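Local atomic coordinates of methyltransferase domain-containing protein (Serratia marcescens, PDB entry 7CLU), a protein that acts as an O-methyltransferase in prodigiosin synthesis, probably transferring the methyl group of S-adenosyl-L-methionine to a hydroxyl of its substrate. Residues Lys28-Leu33 / Ala82-Asp87; Ala171-Gly176 / Asp238-Gly243; Ile197-Gln202 / Ile220-Gly225. All coordinates share one frame; numbering follows the deposited sequence.

Contact 1: Lys28-Leu33 / Ala82-Asp87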
loop_
_atom_site.group_PDB
_atom_site.type_symbol
_atom_site.label_atom_id
_atom_site.label_comp_id
_atom_site.label_asym_id
_atom_site.label_seq_id
_atom_site.Cartn_x
_atom_site.Cartn_y
_atom_site.Cartn_z
ATOM N N LYS A 28 -10.021 11.828 -11.016
ATOM C CA LYS A 28 -10.493 11.442 -12.342
ATOM C C LYS A 28 -9.474 11.827 -13.412
ATOM O O LYS A 28 -9.820 12.312 -14.490
ATOM C CB LYS A 28 -11.867 12.048 -12.634
ATOM C CG LYS A 28 -12.966 11.509 -11.734
ATOM C CD LYS A 28 -14.190 12.409 -11.756
ATOM C CE LYS A 28 -15.357 11.776 -10.999
ATOM N NZ LYS A 28 -15.395 10.297 -11.172
ATOM N N LEU A 29 -8.197 11.599 -13.102
ATOM C CA LEU A 29 -7.119 12.059 -13.968
ATOM C C LEU A 29 -7.160 11.358 -15.315
ATOM O O LEU A 29 -6.992 11.994 -16.361
ATOM C CB LEU A 29 -5.774 11.833 -13.274
ATOM C CG LEU A 29 -4.488 12.087 -14.074
ATOM C CD1 LEU A 29 -3.383 12.599 -13.147
ATOM C CD2 LEU A 29 -4.034 10.840 -14.778
ATOM N N PHE A 30 -7.371 10.043 -15.312
ATOM C CA PHE A 30 -7.387 9.317 -16.568
ATOM C C PHE A 30 -8.541 9.745 -17.462
ATOM O O PHE A 30 -8.478 9.524 -18.673
ATOM C CB PHE A 30 -7.431 7.816 -16.296
ATOM C CG PHE A 30 -6.414 7.366 -15.295
ATOM C CD1 PHE A 30 -5.081 7.251 -15.648
ATOM C CD2 PHE A 30 -6.790 7.072 -13.992
ATOM C CE1 PHE A 30 -4.135 6.842 -14.730
ATOM C CE2 PHE A 30 -5.853 6.666 -13.063
ATOM C CZ PHE A 30 -4.514 6.553 -13.428
ATOM N N ASP A 31 -9.579 10.378 -16.901
ATOM C CA ASP A 31 -10.674 10.870 -17.732
ATOM C C ASP A 31 -10.190 11.893 -18.755
ATOM O O ASP A 31 -10.701 11.936 -19.879
ATOM C CB ASP A 31 -11.763 11.489 -16.854
ATOM C CG ASP A 31 -12.598 10.442 -16.114
ATOM O OD1 ASP A 31 -12.516 9.236 -16.448
ATOM O OD2 ASP A 31 -13.348 10.847 -15.201
ATOM N N GLN A 32 -9.205 12.711 -18.387
ATOM C CA GLN A 32 -8.689 13.771 -19.253
ATOM C C GLN A 32 -7.960 13.244 -20.474
ATOM O O GLN A 32 -7.631 14.037 -21.368
ATOM C CB GLN A 32 -7.753 14.679 -18.461
ATOM C CG GLN A 32 -8.305 15.086 -17.108
ATOM C CD GLN A 32 -9.765 15.508 -17.188
ATOM O OE1 GLN A 32 -10.131 16.372 -17.992
ATOM N NE2 GLN A 32 -10.611 14.887 -16.364
ATOM N N LEU A 33 -7.693 11.941 -20.534
ATOM C CA LEU A 33 -7.007 11.330 -21.661
ATOM C C LEU A 33 -7.892 10.373 -22.443
ATOM O O LEU A 33 -7.390 9.656 -23.313
ATOM C CB LEU A 33 -5.759 10.591 -21.184
ATOM C CG LEU A 33 -4.691 11.429 -20.475
ATOM C CD1 LEU A 33 -3.608 10.522 -19.901
ATOM C CD2 LEU A 33 -4.089 12.487 -21.423
ATOM N N ALA A 82 -10.782 0.132 -19.461
ATOM C CA ALA A 82 -11.938 -0.517 -18.857
ATOM C C ALA A 82 -11.968 -0.320 -17.347
ATOM O O ALA A 82 -13.050 -0.341 -16.748
ATOM C CB ALA A 82 -11.942 -2.004 -19.207
ATOM N N PHE A 83 -10.810 -0.092 -16.713
ATOM C CA PHE A 83 -10.790 0.061 -15.266
ATOM C C PHE A 83 -10.285 1.411 -14.762
ATOM O O PHE A 83 -10.425 1.679 -13.565
ATOM C CB PHE A 83 -9.984 -1.080 -14.614
ATOM C CG PHE A 83 -8.548 -1.182 -15.063
ATOM C CD1 PHE A 83 -7.541 -0.461 -14.414
ATOM C CD2 PHE A 83 -8.195 -2.040 -16.086
ATOM C CE1 PHE A 83 -6.211 -0.580 -14.810
ATOM C CE2 PHE A 83 -6.882 -2.163 -16.493
ATOM C CZ PHE A 83 -5.877 -1.429 -15.843
ATOM N N LEU A 84 -9.752 2.283 -15.624
ATOM C CA LEU A 84 -9.300 3.602 -15.190
ATOM C C LEU A 84 -10.235 4.739 -15.583
ATOM O O LEU A 84 -10.092 5.844 -15.052
ATOM C CB LEU A 84 -7.899 3.920 -15.741
ATOM C CG LEU A 84 -6.778 2.993 -15.283
ATOM C CD1 LEU A 84 -5.416 3.504 -15.762
ATOM C CD2 LEU A 84 -6.830 2.903 -13.781
ATOM N N LEU A 85 -11.162 4.517 -16.501
ATOM C CA LEU A 85 -12.116 5.544 -16.903
ATOM C C LEU A 85 -13.385 5.418 -16.068
ATOM O O LEU A 85 -13.882 4.311 -15.841
ATOM C CB LEU A 85 -12.450 5.405 -18.391
ATOM C CG LEU A 85 -11.303 5.782 -19.344
ATOM C CD1 LEU A 85 -11.659 5.434 -20.784
ATOM C CD2 LEU A 85 -10.965 7.251 -19.196
ATOM N N SER A 86 -13.921 6.561 -15.639
ATOM C CA SER A 86 -14.972 6.559 -14.630
ATOM C C SER A 86 -16.343 6.165 -15.169
ATOM O O SER A 86 -17.256 5.928 -14.367
ATOM C CB SER A 86 -15.049 7.925 -13.956
ATOM O OG SER A 86 -15.443 8.916 -14.869
ATOM N N ASP A 87 -16.514 6.069 -16.487
ATOM C CA ASP A 87 -17.768 5.618 -17.064
ATOM C C ASP A 87 -17.696 4.181 -17.538
ATOM O O ASP A 87 -18.710 3.637 -17.985
ATOM C CB ASP A 87 -18.179 6.519 -18.223
ATOM C CG ASP A 87 -17.287 6.338 -19.438
ATOM O OD1 ASP A 87 -16.064 6.121 -19.262
ATOM O OD2 ASP A 87 -17.811 6.403 -20.569
HETATM O O HOH W 1 -10.401 8.206 -14.534
#
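D31 grips S86 with both carboxylate oxygens, and this two-point clasp ties a 3-10 turn to the end of a short helix in the dimerisation domain, a member of the helix-turn-helix clan. The 3-10 turn of 30-33, which follows helix 15-26, is held against the chain leaving the short helix 81-84.

The polar part is compact. The amide S86 N donates to D31 OD1 at 3.1 Å, almost straight at 165°, and uses the syn lone pair of that oxygen. The hydroxyl S86 OG donates to D31 OD2 at 2.9 Å, also on the syn side but somewhat out of the carboxylate plane. A chi1 of 65° places OG between the serine's N and carbonyl carbon, on the side of the D31 carboxylate, allowing one residue to serve both oxygens and fix the rotation of the carboxylate. The carbonyl O of K28, whose positive phi closes helix 15-26 in a Schellman motif, receives D31 N and Q32 NE2 from opposite faces, steadying the turn that presents D31.

The apolar part centres on F30. L84 CD1 sits over the middle of the F30 ring, 3.7 Å from its centroid and only 12° off the normal, a CH-pi contact. L29 CD2 covers the other face nearer the rim, while A24 and L25 of helix 15-26 and L61 of helix 51-63 continue the packing.

Two van der Waals approaches flank the clasp. K28, exposed to solvent, brings NZ to 3.7 Å from S86 CB, and methyl CD2 of L85 packs against the backbone of the turn, 3.4 Å from F30 O and 3.7 Å from D31 OD1.

Contact 2: Ala171-Gly176 / Asp238-Gly243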
loop_
_atom_site.group_PDB
_atom_site.type_symbol
_atom_site.label_atom_id
_atom_site.label_comp_id
_atom_site.label_asym_id
_atom_site.label_seq_id
_atom_site.Cartn_x
_atom_site.Cartn_y
_atom_site.Cartn_z
ATOM N N ALA A 171 -35.656 -25.245 -6.426
ATOM C CA ALA A 171 -35.842 -23.861 -6.011
ATOM C C ALA A 171 -34.584 -23.430 -5.283
ATOM O O ALA A 171 -34.192 -24.053 -4.289
ATOM C CB ALA A 171 -37.069 -23.716 -5.111
ATOM N N PHE A 172 -33.957 -22.380 -5.793
ATOM C CA PHE A 172 -32.711 -21.864 -5.268
ATOM C C PHE A 172 -32.947 -20.473 -4.696
ATOM O O PHE A 172 -33.645 -19.651 -5.302
ATOM C CB PHE A 172 -31.659 -21.817 -6.365
ATOM C CG PHE A 172 -30.500 -20.924 -6.063
ATOM C CD1 PHE A 172 -29.394 -21.415 -5.399
ATOM C CD2 PHE A 172 -30.501 -19.601 -6.469
ATOM C CE1 PHE A 172 -28.299 -20.597 -5.146
ATOM C CE2 PHE A 172 -29.414 -18.777 -6.208
ATOM C CZ PHE A 172 -28.312 -19.280 -5.553
ATOM N N LEU A 173 -32.365 -20.217 -3.529
ATOM C CA LEU A 173 -32.474 -18.920 -2.880
ATOM C C LEU A 173 -31.093 -18.430 -2.478
ATOM O O LEU A 173 -30.306 -19.177 -1.890
ATOM C CB LEU A 173 -33.395 -18.988 -1.659
ATOM C CG LEU A 173 -33.628 -17.630 -0.983
ATOM C CD1 LEU A 173 -35.078 -17.476 -0.547
ATOM C CD2 LEU A 173 -32.725 -17.518 0.215
ATOM N N ASP A 174 -30.810 -17.172 -2.786
ATOM C CA ASP A 174 -29.523 -16.543 -2.515
ATOM C C ASP A 174 -29.708 -15.560 -1.364
ATOM O O ASP A 174 -30.495 -14.608 -1.469
ATOM C CB ASP A 174 -29.007 -15.821 -3.761
ATOM C CG ASP A 174 -27.513 -15.504 -3.703
ATOM O OD1 ASP A 174 -26.758 -16.165 -2.955
ATOM O OD2 ASP A 174 -27.089 -14.578 -4.431
ATOM N N ILE A 175 -28.974 -15.766 -0.283
ATOM C CA ILE A 175 -29.144 -14.932 0.899
ATOM C C ILE A 175 -28.230 -13.720 0.800
ATOM O O ILE A 175 -27.000 -13.853 0.765
ATOM C CB ILE A 175 -28.873 -15.711 2.191
ATOM C CG1 ILE A 175 -29.901 -16.835 2.355
ATOM C CG2 ILE A 175 -28.923 -14.743 3.345
ATOM C CD1 ILE A 175 -29.929 -17.469 3.731
ATOM N N GLY A 176 -28.837 -12.537 0.772
ATOM C CA GLY A 176 -28.068 -11.315 0.885
ATOM C C GLY A 176 -27.302 -10.965 -0.368
ATOM O O GLY A 176 -26.249 -10.324 -0.278
ATOM N N ASP A 238 -34.864 -25.806 -1.770
ATOM C CA ASP A 238 -34.010 -26.963 -1.516
ATOM C C ASP A 238 -32.526 -26.685 -1.755
ATOM O O ASP A 238 -31.700 -27.540 -1.417
ATOM C CB ASP A 238 -34.481 -28.161 -2.362
ATOM C CG ASP A 238 -34.550 -27.841 -3.848
ATOM O OD1 ASP A 238 -35.344 -26.975 -4.244
ATOM O OD2 ASP A 238 -33.802 -28.459 -4.624
ATOM N N LEU A 239 -32.168 -25.512 -2.288
ATOM C CA LEU A 239 -30.781 -25.055 -2.347
ATOM C C LEU A 239 -30.711 -23.617 -1.844
ATOM O O LEU A 239 -31.427 -22.743 -2.350
ATOM C CB LEU A 239 -30.196 -25.147 -3.772
ATOM C CG LEU A 239 -28.725 -24.693 -3.919
ATOM C CD1 LEU A 239 -27.769 -25.503 -3.032
ATOM C CD2 LEU A 239 -28.266 -24.763 -5.369
ATOM N N ILE A 240 -29.860 -23.379 -0.839
ATOM C CA ILE A 240 -29.670 -22.058 -0.248
ATOM C C ILE A 240 -28.194 -21.708 -0.320
ATOM O O ILE A 240 -27.332 -22.539 -0.005
ATOM C CB ILE A 240 -30.152 -22.003 1.221
ATOM C CG1 ILE A 240 -31.608 -22.462 1.329
ATOM C CG2 ILE A 240 -30.012 -20.595 1.775
ATOM C CD1 ILE A 240 -32.582 -21.427 0.894
ATOM N N HIS A 241 -27.900 -20.463 -0.694
ATOM C CA HIS A 241 -26.527 -20.023 -0.879
ATOM C C HIS A 241 -26.299 -18.725 -0.127
ATOM O O HIS A 241 -27.155 -17.835 -0.128
ATOM C CB HIS A 241 -26.167 -19.794 -2.374
ATOM C CG HIS A 241 -24.819 -19.168 -2.564
ATOM N ND1 HIS A 241 -24.648 -17.884 -3.038
ATOM C CD2 HIS A 241 -23.576 -19.639 -2.298
ATOM C CE1 HIS A 241 -23.359 -17.602 -3.089
ATOM N NE2 HIS A 241 -22.685 -18.646 -2.636
ATOM N N LEU A 242 -25.136 -18.629 0.504
ATOM C CA LEU A 242 -24.717 -17.438 1.234
ATOM C C LEU A 242 -23.375 -17.037 0.642
ATOM O O LEU A 242 -22.382 -17.758 0.801
ATOM C CB LEU A 242 -24.627 -17.710 2.734
ATOM C CG LEU A 242 -24.187 -16.545 3.640
ATOM C CD1 LEU A 242 -25.231 -15.445 3.609
ATOM C CD2 LEU A 242 -23.968 -17.021 5.058
ATOM N N GLY A 243 -23.351 -15.907 -0.059
ATOM C CA GLY A 243 -22.170 -15.528 -0.811
ATOM C C GLY A 243 -21.156 -14.683 -0.060
ATOM O O GLY A 243 -21.376 -13.489 0.123
HETATM O O HOH W 2 -25.312 -14.464 -0.985
#
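L239 packs the CD2 side of its isobutyl group against the edge of the F172 ring, with CD2 3.5 Å from F172 CD1. F172 CE1 also comes within 3.6 Å of H241 CB, the two side chains lying side by side. On the opposite face of the sheet, I240 forks: its CD1 lies 3.6 Å from L173 CB, while its CG2 meets I175 CD1 at 3.7 Å, so that one isoleucine plugs the gap between two neighbours. L242 CD1 then closes the row against I175 CG2.

These are adjacent parallel strands at the centre of the Rossmann-like sheet of class I methyltransferases. The backbones are joined through A171, L173 and I175 on one strand and L239 and H241 on the other, and I175 N reaches H241 O at 2.8 Å, nearly linear.

The one polar pair on the F172 face is D174 with H241. Each has CG anti to its own backbone nitrogen (chi1 -163° and 172°), which sends both side chains the same way, side by side; carboxylate and imidazole planes are 21° apart. H241 ND1 donates to D174 OD1 at 2.7 Å, from the syn side but well out of the carboxylate plane. The far end of the imidazole, NE2, is hydrogen-bonded to S274 OG, and F160 meets the ring edge-to-face.

Contact 3: Ile197-Gln202 / Ile220-Gly225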
loop_
_atom_site.group_PDB
_atom_site.type_symbol
_atom_site.label_atom_id
_atom_site.label_comp_id
_atom_site.label_asym_id
_atom_site.label_seq_id
_atom_site.Cartn_x
_atom_site.Cartn_y
_atom_site.Cartn_z
ATOM N N ILE A 197 -34.206 -14.258 -3.961
ATOM C CA ILE A 197 -33.179 -13.641 -3.144
ATOM C C ILE A 197 -33.822 -13.207 -1.834
ATOM O O ILE A 197 -34.919 -12.643 -1.841
ATOM C CB ILE A 197 -32.538 -12.444 -3.859
ATOM C CG1 ILE A 197 -31.855 -12.908 -5.157
ATOM C CG2 ILE A 197 -31.568 -11.741 -2.922
ATOM C CD1 ILE A 197 -31.610 -11.796 -6.125
ATOM N N CYS A 198 -33.141 -13.461 -0.723
ATOM C CA CYS A 198 -33.572 -12.984 0.593
ATOM C C CYS A 198 -32.773 -11.737 0.972
ATOM O O CYS A 198 -31.544 -11.796 1.051
ATOM C CB CYS A 198 -33.390 -14.064 1.650
ATOM S SG CYS A 198 -34.031 -13.553 3.265
ATOM N N GLU A 199 -33.471 -10.612 1.186
ATOM C CA GLU A 199 -32.829 -9.347 1.532
ATOM C C GLU A 199 -33.418 -8.804 2.824
ATOM O O GLU A 199 -34.573 -9.083 3.153
ATOM C CB GLU A 199 -33.007 -8.277 0.445
ATOM C CG GLU A 199 -32.160 -8.486 -0.798
ATOM C CD GLU A 199 -30.684 -8.580 -0.485
ATOM O OE1 GLU A 199 -30.155 -7.653 0.167
ATOM O OE2 GLU A 199 -30.058 -9.583 -0.886
ATOM N N LEU A 200 -32.618 -8.014 3.537
ATOM C CA LEU A 200 -33.132 -7.242 4.658
ATOM C C LEU A 200 -34.312 -6.394 4.192
ATOM O O LEU A 200 -34.293 -5.881 3.068
ATOM C CB LEU A 200 -32.044 -6.331 5.238
ATOM C CG LEU A 200 -30.915 -6.942 6.064
ATOM C CD1 LEU A 200 -29.954 -5.841 6.501
ATOM C CD2 LEU A 200 -31.460 -7.695 7.265
ATOM N N PRO A 201 -35.346 -6.228 5.017
ATOM C CA PRO A 201 -36.500 -5.410 4.602
ATOM C C PRO A 201 -36.138 -4.026 4.078
ATOM O O PRO A 201 -36.880 -3.480 3.252
ATOM C CB PRO A 201 -37.348 -5.324 5.882
ATOM C CG PRO A 201 -36.645 -6.187 6.912
ATOM C CD PRO A 201 -35.633 -7.017 6.223
ATOM N N GLN A 202 -35.010 -3.453 4.502
ATOM C CA GLN A 202 -34.601 -2.150 3.975
ATOM C C GLN A 202 -34.069 -2.258 2.551
ATOM O O GLN A 202 -34.373 -1.403 1.711
ATOM C CB GLN A 202 -33.540 -1.514 4.871
ATOM C CG GLN A 202 -33.957 -1.345 6.299
ATOM C CD GLN A 202 -33.775 -2.620 7.083
ATOM O OE1 GLN A 202 -34.608 -3.527 7.016
ATOM N NE2 GLN A 202 -32.668 -2.711 7.814
ATOM N N ILE A 220 -37.282 -13.887 -10.677
ATOM C CA ILE A 220 -36.533 -13.986 -9.426
ATOM C C ILE A 220 -37.301 -13.235 -8.342
ATOM O O ILE A 220 -37.465 -12.012 -8.425
ATOM C CB ILE A 220 -35.106 -13.423 -9.574
ATOM C CG1 ILE A 220 -34.344 -14.161 -10.691
ATOM C CG2 ILE A 220 -34.342 -13.491 -8.251
ATOM C CD1 ILE A 220 -33.038 -13.473 -11.055
ATOM N N ASP A 221 -37.779 -13.959 -7.336
ATOM C CA ASP A 221 -38.504 -13.312 -6.248
ATOM C C ASP A 221 -37.541 -12.706 -5.235
ATOM O O ASP A 221 -36.435 -13.207 -5.008
ATOM C CB ASP A 221 -39.420 -14.304 -5.533
ATOM C CG ASP A 221 -40.553 -14.796 -6.413
ATOM O OD1 ASP A 221 -41.124 -13.986 -7.173
ATOM O OD2 ASP A 221 -40.871 -16.001 -6.339
ATOM N N VAL A 222 -37.977 -11.617 -4.613
ATOM C CA VAL A 222 -37.277 -11.026 -3.483
ATOM C C VAL A 222 -38.138 -11.264 -2.258
ATOM O O VAL A 222 -39.292 -10.821 -2.210
ATOM C CB VAL A 222 -37.006 -9.530 -3.688
ATOM C CG1 VAL A 222 -36.105 -9.002 -2.579
ATOM C CG2 VAL A 222 -36.365 -9.305 -5.045
ATOM N N VAL A 223 -37.600 -11.995 -1.292
ATOM C CA VAL A 223 -38.267 -12.175 -0.014
ATOM C C VAL A 223 -37.467 -11.455 1.058
ATOM O O VAL A 223 -36.269 -11.197 0.920
ATOM C CB VAL A 223 -38.444 -13.653 0.347
ATOM C CG1 VAL A 223 -39.299 -14.356 -0.721
ATOM C CG2 VAL A 223 -37.092 -14.310 0.539
ATOM N N GLU A 224 -38.140 -11.141 2.150
ATOM C CA GLU A 224 -37.516 -10.363 3.201
ATOM C C GLU A 224 -37.184 -11.255 4.384
ATOM O O GLU A 224 -37.883 -12.231 4.675
ATOM C CB GLU A 224 -38.418 -9.196 3.595
ATOM C CG GLU A 224 -38.655 -8.265 2.410
ATOM C CD GLU A 224 -39.657 -7.171 2.687
ATOM O OE1 GLU A 224 -40.481 -6.879 1.792
ATOM O OE2 GLU A 224 -39.612 -6.597 3.794
ATOM N N GLY A 225 -36.077 -10.937 5.036
ATOM C CA GLY A 225 -35.593 -11.765 6.118
ATOM C C GLY A 225 -34.314 -11.199 6.690
ATOM O O GLY A 225 -33.821 -10.147 6.264
#
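I197 takes two backbone bonds, to D221 and V223, and opens a parallel strand pairing. I197 N donates to D221 O at 2.7 Å, V223 N returns to I197 O at 2.8 Å, and E199 N reaches V223 O at 2.9 Å. The last, G225 N to E199 O, is less regular: the donor stands above the carbonyl plane, 39° out of it. CA-H...O contacts such as E224 CA to E199 O fill in between. This pairing joins the two strands of a beta-alpha-beta crossover whose helix is 201-214, at one edge of the sheet within this chain.

Among the apolar contacts, I197 lies on the face it shares with V222, and its CD1 packs at 3.9 Å on CG2 of I220, which flanks the start of the neighbouring strand. P183 of helix 181-189 touches both, and L207 and L211 of the crossover helix add to the cover. On the other face C198 CB leans on V223 CG2. The cysteine sulfur, SG, trails along the strand because chi1 is -176°, coming to 3.7 Å from the CA of G225, where no side chain stands in its way.

On the exposed side E224 reaches out along the start of the crossover helix, its OE2 lying 3.3 Å from P201 CB.

E199 binds S-adenosyl-L-homocysteine. Its N is tied to V223 of strand 221-224 and its O to G225 just beyond it, which implies that the backbone is held firmly while the carboxylate is presented at the strand end, consistent with the ribose-binding acid of related methyltransferases.

Contact 1 closes first along the chain, within the dimerisation domain, and its centre lies about 36 Å from that of contact 2 and about 35 Å from that of contact 3, with no touch. Contacts 2 and 3 belong to the O-methyltransferase domain, their centres about 11 Å apart, and contact 3 is nested in the chain loop that contact 2 closes. Strands 171-175 and 194-199 are neighbours, so four strands lie side by side in the sheet in the order 221-224, 194-199, 171-175, 239-243. Probable backbone bonds from C198 to D174 and G176 join the pairs, placing G176 beside E199 at the C-terminal ends of the strands, where E199 binds S-adenosyl-L-homocysteine; the shared sheet thus frames the cofactor site, far from contact 1.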